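Local coordinates for protein alpha-1,3-glucanase (Paenibacillus glycanilyticus, PDB 6K0P) that hydrolyses the alpha-1,3-glucosidic linkages of alpha-1,3-glucan, and is seen here as its catalytic domain in complex with nigerose, at residues S105-L110 with L135-Q140; T242-P247 with R269-W274; Q250-V255 with N276-V281; P284-D289 with L309-N314. The protein carries 1 engineered substitution. One frame throughout, in Å; residues are numbered along the deposited sequence. Where two conformers were deposited one is given.

Contact 1 of 4, residues S105-L110 with L135-Q140; sequences SKFSYL and LYEDAQ. With GLC (alpha-D-glucopyranose), chain D; GLC (alpha-D-glucopyranose), chain B.
Y109 and L135 make the apolar part of this contact. The CD2 methyl of L135 sits over one face of the Y109 ring, offset toward the rim, in a CH-pi contact. The distance from L135 CD2 to Y109 CE2 is 3.7 Å. Y109 has CG anti to its carbonyl carbon (chi1 -70°), and this turns the ring back toward L135. The phenol OH is held outside the two segments, by V81 O and Y45.

A second patch of packing lies round E137. E137 CG rests 3.9 Å from S108 CB. E137 OE1 approaches F107 CB to 3.6 Å.

No direct hydrogen bond joins the segments; two waters do this instead. One donates to F107 O and also to E137 OE1, the latter at 2.8 Å. The other donates to L135 O and is 2.9 Å from S108 OG. The E137 carboxylate has further partners. H305 bonds OE1, and D138 N reaches E137 OE2 at 2.8 Å from above the carboxylate plane.

Both segments also touch sugar. K106, with its chain extended beyond CG, brings K106 NZ to 3.3 Å from O4 of the chain D glucose and also bonds Q248 O. Q140 O accepts a hydrogen bond from O6 of the chain B glucose at 2.8 Å. C1 of the former glucose lies at bonding distance from O3 of the latter, so the pair forms nigerose.

Between the two segments, packing and bridging water take the place of direct hydrogen bonds. With both carboxylate oxygens of E137 engaged, this buried group is probably held in one orientation.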
# COMPACT_ATOMS: atom_id res chain seq x y z
N SER A 105 -16.13 -2.38 12.47
CA SER A 105 -14.79 -2.88 12.77
C SER A 105 -14.63 -4.35 12.39
O SER A 105 -13.71 -5.01 12.89
CB SER A 105 -14.45 -2.66 14.25
OG SER A 105 -15.48 -3.18 15.08
N LYS A 106 -15.50 -4.87 11.51
CA LYS A 106 -15.40 -6.28 11.11
C LYS A 106 -14.00 -6.64 10.62
O LYS A 106 -13.47 -7.72 10.94
CB LYS A 106 -16.44 -6.57 10.03
CG LYS A 106 -16.27 -7.96 9.40
CD LYS A 106 -17.31 -8.21 8.33
CE LYS A 106 -17.15 -9.63 7.77
NZ LYS A 106 -18.26 -9.98 6.85
N PHE A 107 -13.37 -5.75 9.85
CA PHE A 107 -12.09 -6.04 9.21
C PHE A 107 -10.89 -5.42 9.92
O PHE A 107 -9.75 -5.66 9.50
CB PHE A 107 -12.13 -5.60 7.74
CG PHE A 107 -13.09 -6.41 6.91
CD1 PHE A 107 -12.75 -7.68 6.50
CD2 PHE A 107 -14.34 -5.90 6.58
CE1 PHE A 107 -13.63 -8.45 5.76
CE2 PHE A 107 -15.24 -6.66 5.82
CZ PHE A 107 -14.88 -7.94 5.41
N SER A 108 -11.12 -4.63 10.96
CA SER A 108 -10.05 -3.99 11.72
C SER A 108 -9.82 -4.74 13.03
O SER A 108 -10.49 -5.72 13.35
CB SER A 108 -10.38 -2.52 11.95
OG SER A 108 -11.70 -2.38 12.46
N TYR A 109 -8.84 -4.25 13.80
CA TYR A 109 -8.44 -4.79 15.10
C TYR A 109 -7.71 -6.12 14.96
O TYR A 109 -8.33 -7.19 15.00
CB TYR A 109 -9.61 -4.86 16.09
CG TYR A 109 -10.07 -3.49 16.55
CD1 TYR A 109 -10.88 -2.70 15.74
CD2 TYR A 109 -9.70 -2.99 17.79
CE1 TYR A 109 -11.29 -1.45 16.15
CE2 TYR A 109 -10.11 -1.74 18.21
CZ TYR A 109 -10.91 -0.98 17.38
OH TYR A 109 -11.33 0.26 17.79
N LEU A 110 -6.39 -6.06 14.79
CA LEU A 110 -5.53 -7.23 14.72
C LEU A 110 -4.59 -7.16 15.92
O LEU A 110 -4.07 -6.09 16.24
CB LEU A 110 -4.74 -7.24 13.40
CG LEU A 110 -5.46 -7.70 12.12
CD1 LEU A 110 -5.85 -9.18 12.23
CD2 LEU A 110 -6.70 -6.86 11.77
N LEU A 135 -6.34 -0.36 13.43
CA LEU A 135 -7.58 0.09 14.05
C LEU A 135 -8.55 0.73 13.07
O LEU A 135 -9.75 0.80 13.38
CB LEU A 135 -7.26 1.11 15.14
CG LEU A 135 -6.25 0.65 16.20
CD1 LEU A 135 -5.78 1.85 17.02
CD2 LEU A 135 -6.89 -0.39 17.09
N TYR A 136 -8.07 1.22 11.93
CA TYR A 136 -8.90 1.95 10.98
C TYR A 136 -9.49 1.03 9.92
O TYR A 136 -8.92 -0.01 9.57
CB TYR A 136 -8.09 3.08 10.32
CG TYR A 136 -7.95 4.25 11.27
CD1 TYR A 136 -8.93 5.22 11.33
CD2 TYR A 136 -6.88 4.34 12.15
CE1 TYR A 136 -8.86 6.27 12.24
CE2 TYR A 136 -6.79 5.39 13.06
CZ TYR A 136 -7.78 6.35 13.09
OH TYR A 136 -7.72 7.40 13.98
N GLU A 137 -10.66 1.42 9.42
CA GLU A 137 -11.28 0.75 8.28
C GLU A 137 -12.12 1.78 7.54
O GLU A 137 -12.16 2.96 7.89
CB GLU A 137 -12.06 -0.49 8.71
CG GLU A 137 -11.41 -1.81 8.26
CD GLU A 137 -11.46 -2.01 6.76
OE1 GLU A 137 -10.62 -2.75 6.22
OE2 GLU A 137 -12.38 -1.45 6.11
N ASP A 138 -12.80 1.32 6.48
CA ASP A 138 -13.41 2.24 5.53
C ASP A 138 -14.90 1.97 5.39
O ASP A 138 -15.36 0.82 5.49
CB ASP A 138 -12.80 2.09 4.13
CG ASP A 138 -11.35 2.54 4.05
OD1 ASP A 138 -10.80 3.07 5.05
OD2 ASP A 138 -10.77 2.35 2.96
N ALA A 139 -15.65 3.03 5.11
CA ALA A 139 -17.05 2.92 4.74
C ALA A 139 -17.26 3.63 3.41
O ALA A 139 -16.75 4.73 3.19
CB ALA A 139 -17.94 3.57 5.81
N GLN A 140 -18.03 3.00 2.52
CA GLN A 140 -18.25 3.50 1.16
C GLN A 140 -19.71 3.89 0.99
O GLN A 140 -20.61 3.15 1.41
CB GLN A 140 -17.90 2.42 0.13
CG GLN A 140 -16.46 1.89 0.19
CD GLN A 140 -16.22 0.90 1.32
OE1 GLN A 140 -17.13 0.19 1.74
NE2 GLN A 140 -15.00 0.88 1.83
C1 GLC D . -21.32 -3.82 4.86
C2 GLC D . -20.26 -3.79 5.96
C3 GLC D . -19.18 -4.84 5.75
C4 GLC D . -19.87 -6.18 5.62
C5 GLC D . -20.95 -6.11 4.55
C6 GLC D . -21.61 -7.48 4.44
O2 GLC D . -19.75 -2.48 6.09
O3 GLC D . -18.41 -4.87 6.91
O4 GLC D . -18.97 -7.21 5.24
O5 GLC D . -21.90 -5.10 4.85
O6 GLC D . -22.35 -7.77 5.62
C1 GLC B . -22.05 -3.42 0.13
C2 GLC B . -21.54 -3.89 1.48
C3 GLC B . -21.82 -2.96 2.67
C4 GLC B . -21.56 -1.56 2.24
C5 GLC B . -22.45 -1.26 1.07
C6 GLC B . -22.38 0.20 0.64
O1 GLC B . -23.36 -3.71 0.03
O2 GLC B . -22.02 -5.19 1.70
O3 GLC B . -20.84 -3.18 3.64
O4 GLC B . -21.88 -0.70 3.30
O5 GLC B . -21.93 -2.02 0.02
O6 GLC B . -21.10 0.64 0.28
O HOH W 1 -8.58 -4.31 7.36
O HOH W 2 -12.43 0.33 12.97

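Contact 2 of 4, residues T242-P247 with R269-W274; sequences TKLVAP and RDLSAW
S272 OG is gripped by several groups. W274 NE1 donates to S272 OG at 2.9 Å; the oxygen lies somewhat out of the indole plane. T242 O, 3.1 Å from S272 OG, and P239 O are both within reach of its one proton. S272 holds OG between its backbone N and carbonyl carbon (chi1 62°), which directs it at T242.

Strands 242-245 and 271-274 run parallel, 25° apart. S272 N donates to T242 O, and L244 N to S272 O. W274 N meets L244 O at 2.7 Å, nearly in line with the C=O bond. A246 N closes the ladder on W274 O.

K243, S272 and W274 share one face. K243 CG lies 3.5 Å from S272 OG, and K243 CB is 4.0 Å from W274 CD1. On the other face L244 CB meets A273 CB, while L244 CD1 reaches L271 CD1 at 4.1 Å. Beyond the pair, W274 meets the W302 ring.

A leucine in place of W274 would probably leave S272 OG without its indole donor and take away part of the packing against the K243 chain.

Such in-register parallel pairing between successive coils is typical of the pectate-lyase-like beta-helix. K243 belongs to a glycan pocket that the helix shares with residues of domain D1, such as K106 and Q140.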
# COMPACT_ATOMS: atom_id res chain seq x y z
N THR A 242 -19.94 -2.82 -10.20
CA THR A 242 -19.81 -4.28 -10.25
C THR A 242 -18.98 -4.70 -9.05
O THR A 242 -17.79 -4.37 -8.98
CB THR A 242 -19.12 -4.71 -11.54
OG1 THR A 242 -19.94 -4.35 -12.66
CG2 THR A 242 -18.90 -6.23 -11.55
N LYS A 243 -19.59 -5.42 -8.12
CA LYS A 243 -18.93 -5.86 -6.89
C LYS A 243 -18.92 -7.37 -6.84
O LYS A 243 -19.99 -8.00 -6.75
CB LYS A 243 -19.68 -5.31 -5.67
CG LYS A 243 -19.76 -3.79 -5.65
CD LYS A 243 -20.69 -3.31 -4.53
CE LYS A 243 -20.84 -1.79 -4.53
NZ LYS A 243 -21.61 -1.35 -3.34
N LEU A 244 -17.73 -7.96 -6.87
CA LEU A 244 -17.57 -9.39 -6.66
C LEU A 244 -17.34 -9.59 -5.17
O LEU A 244 -16.43 -8.99 -4.59
CB LEU A 244 -16.39 -9.91 -7.47
CG LEU A 244 -16.34 -9.54 -8.95
CD1 LEU A 244 -15.18 -10.27 -9.64
CD2 LEU A 244 -17.67 -9.84 -9.65
N VAL A 245 -18.18 -10.40 -4.54
CA VAL A 245 -18.27 -10.44 -3.08
C VAL A 245 -17.99 -11.85 -2.59
O VAL A 245 -18.75 -12.78 -2.89
CB VAL A 245 -19.64 -9.94 -2.59
CG1 VAL A 245 -19.71 -9.95 -1.08
CG2 VAL A 245 -19.92 -8.53 -3.12
N ALA A 246 -16.93 -12.01 -1.80
CA ALA A 246 -16.71 -13.27 -1.11
C ALA A 246 -17.81 -13.45 -0.06
O ALA A 246 -18.31 -12.47 0.50
CB ALA A 246 -15.35 -13.26 -0.41
N PRO A 247 -18.22 -14.70 0.23
CA PRO A 247 -19.32 -14.90 1.19
C PRO A 247 -19.00 -14.27 2.53
O PRO A 247 -18.07 -14.70 3.22
CB PRO A 247 -19.42 -16.43 1.30
CG PRO A 247 -18.87 -16.92 -0.01
CD PRO A 247 -17.75 -15.97 -0.34
N ARG A 269 -11.13 -6.04 -15.96
CA ARG A 269 -11.23 -4.59 -15.79
C ARG A 269 -12.59 -4.13 -15.29
O ARG A 269 -13.61 -4.78 -15.49
CB ARG A 269 -10.88 -3.84 -17.08
CG ARG A 269 -11.87 -4.06 -18.24
CD ARG A 269 -11.42 -3.25 -19.45
NE ARG A 269 -12.09 -3.57 -20.70
CZ ARG A 269 -13.11 -2.89 -21.20
NH1 ARG A 269 -13.59 -1.84 -20.54
NH2 ARG A 269 -13.64 -3.24 -22.37
N ASP A 270 -12.56 -2.96 -14.62
CA ASP A 270 -13.76 -2.15 -14.37
C ASP A 270 -14.70 -2.82 -13.37
O ASP A 270 -15.91 -2.92 -13.60
CB ASP A 270 -14.48 -1.77 -15.67
CG ASP A 270 -13.57 -1.07 -16.66
OD1 ASP A 270 -12.57 -0.44 -16.24
OD2 ASP A 270 -13.88 -1.12 -17.86
N LEU A 271 -14.16 -3.25 -12.24
CA LEU A 271 -14.97 -3.92 -11.24
C LEU A 271 -14.26 -3.84 -9.89
O LEU A 271 -13.09 -3.47 -9.81
CB LEU A 271 -15.25 -5.38 -11.65
CG LEU A 271 -14.06 -6.30 -11.98
CD1 LEU A 271 -13.35 -6.80 -10.72
CD2 LEU A 271 -14.52 -7.48 -12.85
N SER A 272 -14.98 -4.23 -8.85
CA SER A 272 -14.39 -4.33 -7.53
C SER A 272 -14.54 -5.74 -6.98
O SER A 272 -15.41 -6.51 -7.42
CB SER A 272 -14.98 -3.31 -6.54
OG SER A 272 -16.37 -3.53 -6.36
N ALA A 273 -13.67 -6.08 -6.03
CA ALA A 273 -13.70 -7.38 -5.37
C ALA A 273 -13.56 -7.16 -3.88
O ALA A 273 -12.60 -6.51 -3.42
CB ALA A 273 -12.60 -8.30 -5.89
N TRP A 274 -14.51 -7.70 -3.13
CA TRP A 274 -14.66 -7.49 -1.70
C TRP A 274 -14.45 -8.83 -1.01
O TRP A 274 -15.36 -9.66 -0.97
CB TRP A 274 -16.03 -6.88 -1.41
CG TRP A 274 -16.10 -5.50 -2.00
CD1 TRP A 274 -16.53 -5.15 -3.25
CD2 TRP A 274 -15.64 -4.30 -1.38
NE1 TRP A 274 -16.39 -3.79 -3.44
CE2 TRP A 274 -15.84 -3.25 -2.31
CE3 TRP A 274 -15.08 -4.00 -0.13
CZ2 TRP A 274 -15.50 -1.92 -2.02
CZ3 TRP A 274 -14.74 -2.68 0.15
CH2 TRP A 274 -14.96 -1.66 -0.79

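Contact 3 of 4, residues Q250-V255 with N276-V281; sequences QSNTDV and NYINRV. With GLC (alpha-D-glucopyranose), chain C; SO4 (sulfate ion), chain H.
N252 has CG anti to its carbonyl carbon (chi1 -54°), which swings its amide across toward Y277, I278 and N279. N276 places CG between its backbone N and carbonyl carbon (chi1 65°), which puts OD1 beside T253 N.

The N252 amide works at both ends. N252 OD1 accepts from I278 N at 2.8 Å, almost in line with its C=O bond. N252 ND2 donates to N279 OD1 at 3.0 Å, and the two amide planes stand nearly perpendicular. N124 also bonds that N279 oxygen.

N276 grips the neighbouring backbone. N276 OD1 takes T253 N at 2.9 Å, and N276 O takes N252 N at 3.0 Å from well above the carbonyl plane. N276 ND2 has an acceptor in P247 O.

The Y277 ring lies under the N252 backbone. N252 CA is 3.6 Å from the Y277 ring centroid, over the face, in a CH-pi contact. A water joins Y277 OH to N252 O. An alanine replacing Y277 would probably leave a gap under N252 and cost that water its phenol partner.

Further along, R280 NH2 donates to O5 of the chain C glucose at 3.1 Å, while D354 and D282 hold the guanidinium by salt bridges. These are connecting loops stacked on neighbouring coils of a parallel beta-helix, and R280 and V281 of 276-281 belong to a glycan pocket.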
# COMPACT_ATOMS: atom_id res chain seq x y z
N GLN A 250 -18.69 -16.12 5.86
CA GLN A 250 -17.49 -16.93 6.01
C GLN A 250 -16.29 -16.00 6.22
O GLN A 250 -16.38 -14.79 6.02
CB GLN A 250 -17.28 -17.80 4.77
CG GLN A 250 -18.41 -18.80 4.53
CD GLN A 250 -18.38 -19.41 3.14
OE1 GLN A 250 -17.35 -19.41 2.45
NE2 GLN A 250 -19.51 -19.93 2.72
N SER A 251 -15.17 -16.58 6.64
CA SER A 251 -13.96 -15.81 6.82
C SER A 251 -12.79 -16.49 6.13
O SER A 251 -12.66 -17.73 6.15
CB SER A 251 -13.63 -15.56 8.30
OG SER A 251 -13.23 -16.76 8.93
N ASN A 252 -11.94 -15.68 5.49
CA ASN A 252 -10.67 -16.13 4.92
C ASN A 252 -10.85 -17.19 3.84
O ASN A 252 -10.10 -18.17 3.80
CB ASN A 252 -9.72 -16.66 6.01
CG ASN A 252 -9.49 -15.67 7.14
OD1 ASN A 252 -9.71 -14.47 6.99
ND2 ASN A 252 -9.05 -16.18 8.28
N THR A 253 -11.82 -17.01 2.94
CA THR A 253 -12.05 -17.93 1.83
C THR A 253 -11.20 -17.50 0.63
O THR A 253 -11.23 -16.33 0.25
CB THR A 253 -13.52 -17.92 1.41
OG1 THR A 253 -14.37 -17.80 2.56
CG2 THR A 253 -13.88 -19.21 0.67
N ASP A 254 -10.47 -18.44 0.04
CA ASP A 254 -9.57 -18.18 -1.08
C ASP A 254 -10.41 -18.16 -2.35
O ASP A 254 -10.74 -19.21 -2.90
CB ASP A 254 -8.52 -19.28 -1.14
CG ASP A 254 -7.38 -18.99 -2.12
OD1 ASP A 254 -7.19 -17.83 -2.53
OD2 ASP A 254 -6.67 -19.97 -2.47
N VAL A 255 -10.80 -16.97 -2.79
CA VAL A 255 -11.71 -16.80 -3.91
C VAL A 255 -11.14 -15.75 -4.85
O VAL A 255 -10.24 -14.99 -4.48
CB VAL A 255 -13.14 -16.44 -3.46
CG1 VAL A 255 -13.69 -17.53 -2.54
CG2 VAL A 255 -13.15 -15.08 -2.77
N ASN A 276 -13.28 -11.63 2.08
CA ASN A 276 -13.75 -11.88 3.43
C ASN A 276 -12.62 -12.25 4.38
O ASN A 276 -12.87 -12.83 5.45
CB ASN A 276 -14.87 -12.92 3.44
CG ASN A 276 -14.39 -14.29 2.98
OD1 ASN A 276 -13.20 -14.49 2.75
ND2 ASN A 276 -15.33 -15.23 2.84
N TYR A 277 -11.38 -11.93 4.03
CA TYR A 277 -10.28 -12.15 4.96
C TYR A 277 -10.39 -11.18 6.11
O TYR A 277 -10.70 -10.00 5.92
CB TYR A 277 -8.92 -12.02 4.26
CG TYR A 277 -8.55 -13.29 3.52
CD1 TYR A 277 -9.02 -13.52 2.24
CD2 TYR A 277 -7.78 -14.28 4.13
CE1 TYR A 277 -8.72 -14.69 1.55
CE2 TYR A 277 -7.48 -15.47 3.46
CZ TYR A 277 -7.95 -15.66 2.17
OH TYR A 277 -7.68 -16.82 1.47
N ILE A 278 -10.19 -11.70 7.32
CA ILE A 278 -10.11 -10.89 8.53
C ILE A 278 -8.75 -10.98 9.19
O ILE A 278 -8.53 -10.36 10.23
CB ILE A 278 -11.23 -11.24 9.53
CG1 ILE A 278 -11.17 -12.72 9.91
CG2 ILE A 278 -12.58 -10.88 8.91
CD1 ILE A 278 -12.13 -13.10 11.03
N ASN A 279 -7.83 -11.75 8.61
CA ASN A 279 -6.45 -11.80 9.06
C ASN A 279 -5.62 -12.36 7.91
O ASN A 279 -6.15 -12.86 6.91
CB ASN A 279 -6.28 -12.64 10.34
CG ASN A 279 -6.77 -14.06 10.17
OD1 ASN A 279 -7.94 -14.36 10.42
ND2 ASN A 279 -5.88 -14.95 9.73
N ARG A 280 -4.31 -12.26 8.07
CA ARG A 280 -3.38 -12.76 7.07
C ARG A 280 -3.28 -14.28 7.16
O ARG A 280 -3.27 -14.85 8.25
CB ARG A 280 -2.00 -12.15 7.33
CG ARG A 280 -0.92 -12.56 6.36
CD ARG A 280 0.35 -11.77 6.64
NE ARG A 280 1.44 -12.19 5.77
CZ ARG A 280 2.54 -11.47 5.56
NH1 ARG A 280 2.70 -10.30 6.15
NH2 ARG A 280 3.49 -11.93 4.75
N VAL A 281 -3.22 -14.91 5.99
CA VAL A 281 -2.92 -16.34 5.85
C VAL A 281 -1.90 -16.45 4.73
O VAL A 281 -2.08 -15.85 3.66
CB VAL A 281 -4.18 -17.15 5.52
CG1 VAL A 281 -3.86 -18.66 5.49
CG2 VAL A 281 -5.30 -16.86 6.52
C1 GLC C . 4.85 -14.84 2.84
C2 GLC C . 4.94 -16.09 2.00
C3 GLC C . 4.40 -15.81 0.62
C4 GLC C . 3.00 -15.22 0.70
C5 GLC C . 3.03 -13.97 1.54
C6 GLC C . 1.65 -13.39 1.81
O1 GLC C . 5.78 -13.96 2.31
O2 GLC C . 6.31 -16.51 1.99
O3 GLC C . 4.23 -17.05 -0.04
O4 GLC C . 2.50 -14.89 -0.57
O5 GLC C . 3.58 -14.27 2.78
O6 GLC C . 0.74 -14.29 2.38
S SO4 H . -15.96 -19.67 8.36
O1 SO4 H . -14.97 -19.11 9.28
O2 SO4 H . -15.52 -19.49 6.98
O3 SO4 H . -16.09 -21.10 8.67
O4 SO4 H . -17.26 -19.02 8.58
O HOH W 3 -15.32 -12.42 6.94
O HOH W 4 -7.68 -19.00 3.09
O HOH W 5 -11.84 -13.46 0.27

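Contact 4 of 4, residues P284-D289 with L309-N314; sequences PGKFID and LYWGVN. With GLC (alpha-D-glucopyranose), chain C; GLC (alpha-D-glucopyranose), chain E.
K286 and W311 meet beside the bound glycan. K286 CE packs 3.8 Å from W311 CB. K286 NZ stands over the face of the W311 five-membered ring, 5.0 Å from its centroid, in a long cation-pi contact. K286 NZ also donates to O4 of the chain C glucose at 2.9 Å. That O4 lies above the same indole face, 3.4 Å from W311 CE3. C1 of the chain E glucose lies over this face too, and its O5 is 3.3 Å from W311 NE1. This C1 is at bonding distance from O3 of the chain C glucose, so the two form one disaccharide.

Torsions set this geometry. K286 is bent at chi2 (94°), which carries its ammonium toward the sugar. W311 CG stands opposite its backbone N (chi1 -175°), which carries the indole out to the sugar. G283 O also accepts from K286 NZ.

The next shell is backbone and apolar packing. I288 N donates to L309 O at 3.1 Å, with an angle at hydrogen of 166°. A water lies between I288 O and W311 N, accepting from the latter. L309 CD1 touches the edge of the F287 ring at F287 CD2, 3.8 Å away, and also packs on I288 CD1. I288 O lies at the edge of the Y310 ring, 3.2 Å from Y310 CD1. Y310 OH is held by G290 O, and its ring meets that of F320.

In this pocket the sugar O4 is met by an ammonium group and an aromatic face together. The positive charge would probably strengthen the hold on that oxygen, while the indole limits the sugar on one side.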
# COMPACT_ATOMS: atom_id res chain seq x y z
N PRO A 284 -2.83 -19.22 0.56
CA PRO A 284 -4.04 -18.74 -0.12
C PRO A 284 -4.19 -17.23 0.07
O PRO A 284 -3.47 -16.60 0.83
CB PRO A 284 -5.16 -19.48 0.61
CG PRO A 284 -4.63 -19.65 2.00
CD PRO A 284 -3.15 -19.93 1.81
N GLY A 285 -5.16 -16.66 -0.64
CA GLY A 285 -5.61 -15.32 -0.35
C GLY A 285 -5.25 -14.24 -1.35
O GLY A 285 -5.51 -13.06 -1.07
N LYS A 286 -4.69 -14.58 -2.50
CA LYS A 286 -4.46 -13.59 -3.54
C LYS A 286 -5.71 -13.52 -4.41
O LYS A 286 -6.22 -14.56 -4.84
CB LYS A 286 -3.24 -13.95 -4.38
CG LYS A 286 -1.93 -13.86 -3.61
CD LYS A 286 -1.51 -15.20 -3.02
CE LYS A 286 -0.13 -15.08 -2.40
NZ LYS A 286 0.37 -16.38 -1.86
N PHE A 287 -6.21 -12.30 -4.65
CA PHE A 287 -7.42 -12.18 -5.46
C PHE A 287 -7.22 -12.79 -6.84
O PHE A 287 -8.09 -13.51 -7.35
CB PHE A 287 -7.88 -10.73 -5.57
CG PHE A 287 -8.98 -10.52 -6.58
CD1 PHE A 287 -10.20 -11.18 -6.44
CD2 PHE A 287 -8.80 -9.69 -7.66
CE1 PHE A 287 -11.20 -11.01 -7.38
CE2 PHE A 287 -9.81 -9.49 -8.60
CZ PHE A 287 -11.00 -10.16 -8.46
N ILE A 288 -6.08 -12.52 -7.46
CA ILE A 288 -5.72 -13.10 -8.76
C ILE A 288 -4.49 -13.97 -8.55
O ILE A 288 -3.46 -13.49 -8.06
CB ILE A 288 -5.45 -12.03 -9.82
CG1 ILE A 288 -6.73 -11.25 -10.13
CG2 ILE A 288 -4.88 -12.66 -11.09
CD1 ILE A 288 -6.47 -9.93 -10.85
N ASP A 289 -4.60 -15.25 -8.92
CA ASP A 289 -3.46 -16.13 -9.08
C ASP A 289 -3.14 -16.22 -10.57
O ASP A 289 -4.04 -16.28 -11.41
CB ASP A 289 -3.78 -17.53 -8.57
CG ASP A 289 -4.09 -17.55 -7.09
OD1 ASP A 289 -3.24 -17.11 -6.30
OD2 ASP A 289 -5.19 -18.01 -6.73
N LEU A 309 -3.45 -8.48 -3.75
CA LEU A 309 -4.02 -8.45 -5.09
C LEU A 309 -3.38 -9.50 -5.98
O LEU A 309 -4.07 -10.32 -6.58
CB LEU A 309 -3.90 -7.06 -5.72
CG LEU A 309 -4.24 -7.01 -7.23
CD1 LEU A 309 -5.62 -7.60 -7.53
CD2 LEU A 309 -4.15 -5.58 -7.79
N TYR A 310 -2.05 -9.50 -6.05
CA TYR A 310 -1.35 -10.38 -6.98
C TYR A 310 0.08 -10.60 -6.49
O TYR A 310 0.74 -9.66 -6.03
CB TYR A 310 -1.33 -9.79 -8.40
CG TYR A 310 -0.67 -10.72 -9.39
CD1 TYR A 310 -1.30 -11.89 -9.78
CD2 TYR A 310 0.58 -10.44 -9.92
CE1 TYR A 310 -0.71 -12.77 -10.68
CE2 TYR A 310 1.17 -11.29 -10.83
CZ TYR A 310 0.53 -12.46 -11.20
OH TYR A 310 1.15 -13.32 -12.08
N TRP A 311 0.54 -11.85 -6.63
CA TRP A 311 1.89 -12.27 -6.23
C TRP A 311 2.44 -13.03 -7.42
O TRP A 311 2.21 -14.24 -7.56
CB TRP A 311 1.80 -13.15 -4.99
CG TRP A 311 3.12 -13.54 -4.40
CD1 TRP A 311 4.00 -14.48 -4.89
CD2 TRP A 311 3.70 -13.04 -3.20
NE1 TRP A 311 5.10 -14.57 -4.07
CE2 TRP A 311 4.94 -13.70 -3.02
CE3 TRP A 311 3.30 -12.09 -2.26
CZ2 TRP A 311 5.78 -13.44 -1.94
CZ3 TRP A 311 4.13 -11.83 -1.18
CH2 TRP A 311 5.36 -12.51 -1.03
N GLY A 312 3.18 -12.33 -8.28
CA GLY A 312 3.67 -12.93 -9.51
C GLY A 312 4.87 -13.83 -9.25
O GLY A 312 5.69 -13.58 -8.37
N VAL A 313 4.94 -14.91 -10.03
CA VAL A 313 6.04 -15.87 -9.98
C VAL A 313 6.44 -16.14 -11.42
O VAL A 313 5.71 -16.81 -12.16
CB VAL A 313 5.63 -17.18 -9.28
CG1 VAL A 313 6.82 -18.12 -9.20
CG2 VAL A 313 5.05 -16.89 -7.89
N ASN A 314 7.60 -15.61 -11.83
CA ASN A 314 8.03 -15.68 -13.22
C ASN A 314 6.93 -15.20 -14.17
O ASN A 314 6.66 -15.81 -15.21
CB ASN A 314 8.55 -17.07 -13.59
CG ASN A 314 9.40 -17.04 -14.84
OD1 ASN A 314 9.93 -16.00 -15.22
ND2 ASN A 314 9.52 -18.19 -15.51
C1 GLC C . 4.85 -14.84 2.84
C2 GLC C . 4.94 -16.09 2.00
C3 GLC C . 4.40 -15.81 0.62
C4 GLC C . 3.00 -15.22 0.70
C5 GLC C . 3.03 -13.97 1.54
C6 GLC C . 1.65 -13.39 1.81
O1 GLC C . 5.78 -13.96 2.31
O2 GLC C . 6.31 -16.51 1.99
O3 GLC C . 4.23 -17.05 -0.04
O4 GLC C . 2.50 -14.89 -0.57
O5 GLC C . 3.58 -14.27 2.78
O6 GLC C . 0.74 -14.29 2.38
C1 GLC E . 4.65 -17.02 -1.46
C2 GLC E . 4.26 -18.34 -2.13
C3 GLC E . 5.21 -19.43 -1.66
C4 GLC E . 6.66 -19.02 -1.91
C5 GLC E . 6.92 -17.65 -1.27
C6 GLC E . 8.35 -17.15 -1.51
O2 GLC E . 2.93 -18.66 -1.77
O3 GLC E . 4.91 -20.65 -2.29
O4 GLC E . 7.52 -19.99 -1.35
O5 GLC E . 6.00 -16.71 -1.78
O6 GLC E . 8.63 -17.08 -2.89
O HOH W 6 -1.06 -14.21 -7.13

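Contact 1 comes first along the chain and belongs to the N-terminal domain D1. The other three lie in domain D2, on a parallel beta-helix. Contacts 2 and 3 alternate their segments, so strands 242-245 and 271-274 run on into the loops of contact 3. Contact 4 follows, pairing strands 286-289 and 308-313. The centres of contacts 1 and 3 are about 14 Å apart, as are those of contacts 3 and 4. Contact 3 touches all the others, joining the D1 loop to the helix. F107 meets Y277, and A273 meets F287. Contacts 1 and 2 contribute to one glycan pocket, contacts 3 and 4 to another.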